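Lectin 2 (PDB 4TQJ) recognises glycans that carry a non-reducing terminal N-acetylglucosamine, acting as a fungal sugar-binding protein built as a beta-propeller. Local coordinates at residues D20-G25 / G72-F77; F175-T180 / D186-G191; D297-G302 / R340-L345. The protein carries 1 engineered substitution. One frame throughout, in Å; residues are numbered along the deposited sequence.

Contact 1: D20-G25 / G72-F77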
# COMPACT_ATOMS: atom_id res chain seq x y z
N ASP A 20 2.44 -6.53 -6.04
CA ASP A 20 1.19 -6.73 -6.78
C ASP A 20 1.44 -7.32 -8.17
O ASP A 20 2.54 -7.23 -8.70
CB ASP A 20 0.46 -5.38 -6.95
CG ASP A 20 0.29 -4.65 -5.64
OD1 ASP A 20 -0.49 -5.12 -4.80
OD2 ASP A 20 0.94 -3.60 -5.46
N ILE A 21 0.42 -7.92 -8.77
CA ILE A 21 0.52 -8.44 -10.13
C ILE A 21 -0.03 -7.41 -11.08
O ILE A 21 -1.12 -6.89 -10.87
CB ILE A 21 -0.33 -9.70 -10.34
CG1 ILE A 21 0.09 -10.80 -9.36
CG2 ILE A 21 -0.22 -10.20 -11.79
CD1 ILE A 21 -0.86 -11.96 -9.37
N VAL A 22 0.73 -7.08 -12.12
CA VAL A 22 0.21 -6.22 -13.17
C VAL A 22 0.31 -6.98 -14.49
O VAL A 22 1.40 -7.38 -14.90
CB VAL A 22 0.95 -4.87 -13.23
CG1 VAL A 22 0.54 -4.06 -14.46
CG2 VAL A 22 0.71 -4.08 -11.94
N GLY A 23 -0.84 -7.22 -15.11
CA GLY A 23 -0.87 -7.95 -16.35
C GLY A 23 -1.37 -7.10 -17.50
O GLY A 23 -2.42 -6.46 -17.39
N PHE A 24 -0.61 -7.06 -18.59
CA PHE A 24 -1.13 -6.49 -19.82
C PHE A 24 -1.76 -7.64 -20.59
O PHE A 24 -1.10 -8.31 -21.38
CB PHE A 24 -0.03 -5.82 -20.63
CG PHE A 24 0.55 -4.61 -19.95
CD1 PHE A 24 0.04 -3.34 -20.22
CD2 PHE A 24 1.56 -4.74 -19.02
CE1 PHE A 24 0.56 -2.22 -19.59
CE2 PHE A 24 2.09 -3.64 -18.39
CZ PHE A 24 1.59 -2.37 -18.67
N GLY A 25 -3.04 -7.89 -20.33
CA GLY A 25 -3.74 -9.02 -20.91
C GLY A 25 -4.21 -8.70 -22.31
O GLY A 25 -3.90 -7.63 -22.86
N GLY A 72 2.06 3.80 -8.63
CA GLY A 72 2.52 3.38 -9.94
C GLY A 72 1.50 3.54 -11.05
O GLY A 72 0.36 3.12 -10.94
N ASP A 73 1.95 4.16 -12.14
CA ASP A 73 1.12 4.44 -13.29
C ASP A 73 1.47 3.48 -14.40
O ASP A 73 2.58 2.95 -14.44
CB ASP A 73 1.40 5.86 -13.78
CG ASP A 73 1.32 6.87 -12.66
OD1 ASP A 73 0.26 6.92 -12.00
OD2 ASP A 73 2.31 7.59 -12.43
N ILE A 74 0.52 3.27 -15.31
CA ILE A 74 0.74 2.46 -16.49
C ILE A 74 1.42 3.29 -17.55
O ILE A 74 0.96 4.38 -17.88
CB ILE A 74 -0.58 1.96 -17.09
CG1 ILE A 74 -1.44 1.31 -16.02
CG2 ILE A 74 -0.31 1.01 -18.24
CD1 ILE A 74 -0.83 0.11 -15.40
N VAL A 75 2.53 2.78 -18.09
CA VAL A 75 3.25 3.49 -19.13
C VAL A 75 3.46 2.59 -20.34
O VAL A 75 3.93 1.46 -20.21
CB VAL A 75 4.63 3.97 -18.63
CG1 VAL A 75 5.29 4.81 -19.70
CG2 VAL A 75 4.50 4.74 -17.32
N GLY A 76 3.08 3.09 -21.51
CA GLY A 76 3.23 2.35 -22.74
C GLY A 76 4.02 3.14 -23.76
O GLY A 76 3.74 4.32 -23.99
N PHE A 77 5.02 2.49 -24.35
CA PHE A 77 5.78 3.10 -25.44
C PHE A 77 5.15 2.61 -26.73
O PHE A 77 5.46 1.53 -27.21
CB PHE A 77 7.27 2.70 -25.38
CG PHE A 77 7.99 3.27 -24.18
CD1 PHE A 77 8.81 4.38 -24.32
CD2 PHE A 77 7.84 2.70 -22.93
CE1 PHE A 77 9.48 4.91 -23.22
CE2 PHE A 77 8.50 3.23 -21.82
CZ PHE A 77 9.32 4.34 -21.97
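At the seam between two neighbouring blades of the beta-propeller, F24 and V22 of strand 20-25 meet I74 of strand 73-77. The strands belong to separate sheets, and their closest CA atoms, those of V22 and I74, are 9.3 Å apart, well beyond the spacing of paired strands. The side chains therefore carry the contact. V22 and F24 both point across the seam. The CB of I74 does not point at the other strand, yet both of its branches reach it. Its CG2, anti to the backbone N, sits near the plane of the F24 ring and meets the ring at its edge, 3.6 Å from F24 CE1 and 3.9 Å from F24 CZ. The other branch, bent at chi2 (-62°), brings I74 CD1 only to the margin of V22, 4.5 Å from V22 CG1. The F24 and I74 side chains run past each other, heading opposite ways. I63 of strand 60-64 lies against both V22 and I74, and F47 touches both F24 and I74. All three residues are buried, and the segments hide 119 Å² from each other. With carbon against carbon throughout and no polar atom engaged, the blades are held here by nondirectional hydrophobic packing.

Contact 2: F175-T180 / D186-G191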
# COMPACT_ATOMS: atom_id res chain seq x y z
N PHE A 175 22.32 -2.22 -17.97
CA PHE A 175 21.49 -2.13 -16.78
C PHE A 175 21.67 -0.76 -16.12
O PHE A 175 22.57 -0.01 -16.47
CB PHE A 175 21.90 -3.20 -15.75
CG PHE A 175 21.83 -4.62 -16.23
CD1 PHE A 175 22.60 -5.60 -15.61
CD2 PHE A 175 20.97 -5.01 -17.25
CE1 PHE A 175 22.54 -6.92 -16.01
CE2 PHE A 175 20.91 -6.33 -17.66
CZ PHE A 175 21.70 -7.29 -17.03
N LEU A 176 20.82 -0.45 -15.15
CA LEU A 176 20.97 0.76 -14.36
C LEU A 176 21.04 0.32 -12.91
O LEU A 176 20.24 -0.48 -12.47
CB LEU A 176 19.78 1.69 -14.57
CG LEU A 176 19.50 2.20 -15.99
CD1 LEU A 176 18.14 2.92 -16.03
CD2 LEU A 176 20.63 3.09 -16.49
N ALA A 177 22.03 0.81 -12.18
CA ALA A 177 22.20 0.45 -10.78
C ALA A 177 23.13 1.45 -10.13
O ALA A 177 23.97 2.04 -10.79
CB ALA A 177 22.79 -0.96 -10.66
N ASP A 178 22.99 1.64 -8.83
CA ASP A 178 23.93 2.48 -8.12
C ASP A 178 25.16 1.66 -7.76
O ASP A 178 25.12 0.83 -6.85
CB ASP A 178 23.31 3.05 -6.84
CG ASP A 178 24.22 4.06 -6.17
OD1 ASP A 178 25.25 4.42 -6.78
OD2 ASP A 178 23.91 4.49 -5.04
N VAL A 179 26.25 1.88 -8.50
CA VAL A 179 27.52 1.23 -8.21
C VAL A 179 28.51 2.22 -7.59
O VAL A 179 29.44 1.81 -6.90
CB VAL A 179 28.15 0.60 -9.47
CG1 VAL A 179 27.22 -0.44 -10.08
CG2 VAL A 179 28.47 1.67 -10.50
N THR A 180 28.33 3.52 -7.83
CA THR A 180 29.26 4.51 -7.29
C THR A 180 29.02 4.80 -5.82
O THR A 180 29.89 5.32 -5.14
CB THR A 180 29.20 5.86 -8.03
OG1 THR A 180 27.92 6.46 -7.83
CG2 THR A 180 29.48 5.68 -9.52
N ASP A 186 23.44 4.45 -11.82
CA ASP A 186 24.47 4.56 -12.85
C ASP A 186 24.17 3.64 -14.02
O ASP A 186 23.26 2.81 -13.93
CB ASP A 186 25.83 4.23 -12.26
CG ASP A 186 26.06 4.94 -10.94
OD1 ASP A 186 25.93 6.19 -10.94
OD2 ASP A 186 26.32 4.26 -9.93
N ILE A 187 24.91 3.80 -15.11
CA ILE A 187 24.80 2.90 -16.25
C ILE A 187 25.86 1.80 -16.13
O ILE A 187 27.04 2.08 -15.96
CB ILE A 187 24.99 3.65 -17.59
CG1 ILE A 187 23.82 4.62 -17.84
CG2 ILE A 187 25.13 2.64 -18.74
CD1 ILE A 187 24.01 5.55 -19.05
N VAL A 188 25.41 0.56 -16.19
CA VAL A 188 26.31 -0.58 -16.16
C VAL A 188 26.17 -1.34 -17.46
O VAL A 188 25.11 -1.90 -17.73
CB VAL A 188 25.97 -1.53 -15.01
CG1 VAL A 188 26.91 -2.72 -15.04
CG2 VAL A 188 26.04 -0.79 -13.67
N GLY A 189 27.23 -1.38 -18.26
CA GLY A 189 27.19 -2.06 -19.54
C GLY A 189 28.20 -3.19 -19.69
O GLY A 189 29.39 -2.99 -19.49
N PHE A 190 27.71 -4.38 -20.04
CA PHE A 190 28.58 -5.53 -20.29
C PHE A 190 28.87 -5.55 -21.78
O PHE A 190 28.05 -6.01 -22.56
CB PHE A 190 27.90 -6.83 -19.87
CG PHE A 190 27.64 -6.94 -18.39
CD1 PHE A 190 28.34 -7.86 -17.61
CD2 PHE A 190 26.69 -6.12 -17.78
CE1 PHE A 190 28.10 -7.95 -16.26
CE2 PHE A 190 26.44 -6.21 -16.41
CZ PHE A 190 27.15 -7.12 -15.65
N GLY A 191 30.02 -5.02 -22.17
CA GLY A 191 30.37 -4.88 -23.58
C GLY A 191 31.09 -6.08 -24.18
O GLY A 191 30.83 -7.24 -23.81
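With chi1 at -47°, the carboxylate of D186 lies beside its own backbone N and swings over V179 and T180, while T180 OG1 stands between backbone N and carbonyl carbon (chi1 65°) and faces the same oxygen. D186 OD2 accepts V179 N at 2.8 Å, nearly along its C-O axis, and T180 N at 3.0 Å on the syn side, 30° out of the carboxylate plane. T180 OG1 adds a weak bond. Two amides thus fix the rotation of the carboxylate, while N200 N holds OD1. The aspartate opens the second strand of a beta hairpin and ties back to the connection after the first. Strands 173-177 and 186-190, in the region of an FG-GAP-like repeat, pair antiparallel, F175-V188 and A177-D186 as hydrogen-bonded pairs, L176-I187 as a non-hydrogen-bonded one. F175 N to V188 O, at 2.8 Å, is almost straight. L176 CD2 lies alongside I187 CG1 at 3.8 Å, whereas V179 CG1, from the loop, reaches V188 CG2 at 3.8 Å on the face that carries F175 and A177. D178 OD1 comes within 3.3 Å of D186 OD2, like charges probably eased by G181 N on D178 OD1 and G183 N on D178 OD2.

Contact 3: D297-G302 / R340-L345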
# COMPACT_ATOMS: atom_id res chain seq x y z
N ASP A 297 20.68 -13.31 -2.66
CA ASP A 297 20.84 -14.76 -2.66
C ASP A 297 20.57 -15.29 -4.06
O ASP A 297 19.87 -14.65 -4.85
CB ASP A 297 19.89 -15.39 -1.64
CG ASP A 297 20.09 -14.82 -0.26
OD1 ASP A 297 21.19 -15.00 0.28
OD2 ASP A 297 19.16 -14.16 0.26
N VAL A 298 21.15 -16.44 -4.37
CA VAL A 298 20.98 -17.04 -5.69
C VAL A 298 19.85 -18.05 -5.70
O VAL A 298 19.83 -18.99 -4.88
CB VAL A 298 22.28 -17.72 -6.19
CG1 VAL A 298 22.09 -18.29 -7.59
CG2 VAL A 298 23.43 -16.70 -6.17
N VAL A 299 18.90 -17.86 -6.62
CA VAL A 299 17.73 -18.72 -6.75
C VAL A 299 17.62 -19.28 -8.16
O VAL A 299 17.70 -18.53 -9.14
CB VAL A 299 16.42 -17.96 -6.48
CG1 VAL A 299 15.24 -18.94 -6.54
CG2 VAL A 299 16.48 -17.21 -5.15
N GLY A 300 17.41 -20.58 -8.29
CA GLY A 300 17.34 -21.20 -9.60
C GLY A 300 16.26 -22.26 -9.71
O GLY A 300 16.17 -23.15 -8.88
N PHE A 301 15.46 -22.16 -10.77
CA PHE A 301 14.40 -23.13 -11.03
C PHE A 301 15.00 -24.23 -11.91
O PHE A 301 15.08 -24.10 -13.13
CB PHE A 301 13.20 -22.46 -11.70
CG PHE A 301 12.46 -21.50 -10.79
CD1 PHE A 301 11.34 -21.91 -10.08
CD2 PHE A 301 12.92 -20.19 -10.61
CE1 PHE A 301 10.68 -21.03 -9.20
CE2 PHE A 301 12.26 -19.31 -9.74
CZ PHE A 301 11.13 -19.72 -9.05
N GLY A 302 15.46 -25.30 -11.25
CA GLY A 302 16.12 -26.39 -11.93
C GLY A 302 15.15 -27.46 -12.41
O GLY A 302 13.98 -27.17 -12.68
N ARG A 340 7.54 -17.22 -13.91
CA ARG A 340 7.93 -17.36 -12.51
C ARG A 340 8.62 -16.11 -11.97
O ARG A 340 9.32 -15.41 -12.70
CB ARG A 340 8.80 -18.61 -12.31
CG ARG A 340 7.97 -19.91 -12.38
CD ARG A 340 8.84 -21.11 -12.74
NE ARG A 340 9.19 -21.09 -14.16
CZ ARG A 340 9.95 -22.02 -14.75
NH1 ARG A 340 10.42 -23.03 -14.04
NH2 ARG A 340 10.23 -21.93 -16.04
N PHE A 341 8.37 -15.83 -10.69
CA PHE A 341 8.90 -14.64 -10.04
C PHE A 341 9.42 -14.98 -8.65
O PHE A 341 8.92 -15.89 -7.98
CB PHE A 341 7.83 -13.55 -9.90
CG PHE A 341 7.01 -13.32 -11.14
CD1 PHE A 341 7.31 -12.28 -12.00
CD2 PHE A 341 5.93 -14.15 -11.45
CE1 PHE A 341 6.54 -12.06 -13.15
CE2 PHE A 341 5.17 -13.94 -12.60
CZ PHE A 341 5.47 -12.88 -13.44
N VAL A 342 10.43 -14.24 -8.23
CA VAL A 342 10.98 -14.35 -6.89
C VAL A 342 10.92 -12.96 -6.27
O VAL A 342 11.76 -12.10 -6.56
CB VAL A 342 12.42 -14.89 -6.90
CG1 VAL A 342 12.92 -15.12 -5.48
CG2 VAL A 342 12.50 -16.19 -7.75
N VAL A 343 9.90 -12.73 -5.45
CA VAL A 343 9.61 -11.40 -4.88
C VAL A 343 8.94 -11.53 -3.51
O VAL A 343 8.28 -12.51 -3.24
CB VAL A 343 8.67 -10.57 -5.80
CG1 VAL A 343 9.35 -10.18 -7.12
CG2 VAL A 343 7.36 -11.29 -6.05
N ASP A 344 9.09 -10.52 -2.67
CA ASP A 344 8.42 -10.52 -1.38
C ASP A 344 6.94 -10.22 -1.59
O ASP A 344 6.58 -9.19 -2.16
CB ASP A 344 9.05 -9.47 -0.45
CG ASP A 344 8.61 -9.62 1.00
OD1 ASP A 344 8.08 -10.70 1.34
OD2 ASP A 344 8.81 -8.65 1.79
N LEU A 345 6.10 -11.15 -1.15
CA LEU A 345 4.66 -10.96 -1.20
C LEU A 345 4.08 -10.66 0.18
O LEU A 345 2.89 -10.35 0.31
CB LEU A 345 3.98 -12.22 -1.74
CG LEU A 345 4.34 -12.63 -3.15
CD1 LEU A 345 3.81 -14.05 -3.45
CD2 LEU A 345 3.77 -11.60 -4.11
O HOH W 1 12.51 -24.85 -14.60
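F301 receives R340 over one ring face and V342 at its edge, where strand 297-301 of one propeller blade faces strand 339-343, the first strand of the next. The F301 ring stands roughly perpendicular to the plane of its CA, CB and CG, which presents a face to the arginine. R340 bends at chi3 (-74°), and its CD settles above that face, 4.1 Å from the F301 ring centroid and 26° off the normal, a CH-pi contact. Beyond the bend the guanidinium passes the base of the ring, with R340 NH1 3.7 Å from F301 CB; its plane is inclined 61° to the ring, and R340 CD, rather than the charged group, lies over the face. V342 holds CG2 anti to its carbonyl carbon, which brings that methyl into the plane of the ring, 3.7 Å from F301 CE2. Behind it V299 and V342 share the same rotamer and cross, with V299 CG1 4.1 Å from V342 CG2. At the polar end, a water accepts from R340 NH1 at 2.8 Å, lying in the guanidinium plane, and probably donates to F301 O at 3.1 Å. R340 NH1 also bonds F327 O, whose residue packs on F301 too. The arginine's aliphatic carbons cover the phenylalanine, while its guanidinium, buried here, is directed to a water and to F327 O, which probably stabilise its charge.

In the fold
From the N terminus, strand 4-5 goes to the sheet of contact 2, and the chain then enters strand 20-25; contact 1 closes 46 residues later, as strand 73-77 of the next blade arrives. Contact 2 closes a turn of five residues and stays within one blade, in the hairpin of strands 173-177 and 186-190. Contact 3 spans 37 residues and again joins consecutive blades. The three follow in series, neither nested nor crossed. Contacts 1 and 2 lie on opposite sides of the chain's centre, their centres about 25 Å apart, whereas contacts 1 and 3 come within about 6 Å at their nearest atoms. Between those two, strand 395-399 pairs with 20-25 and closes the propeller ring.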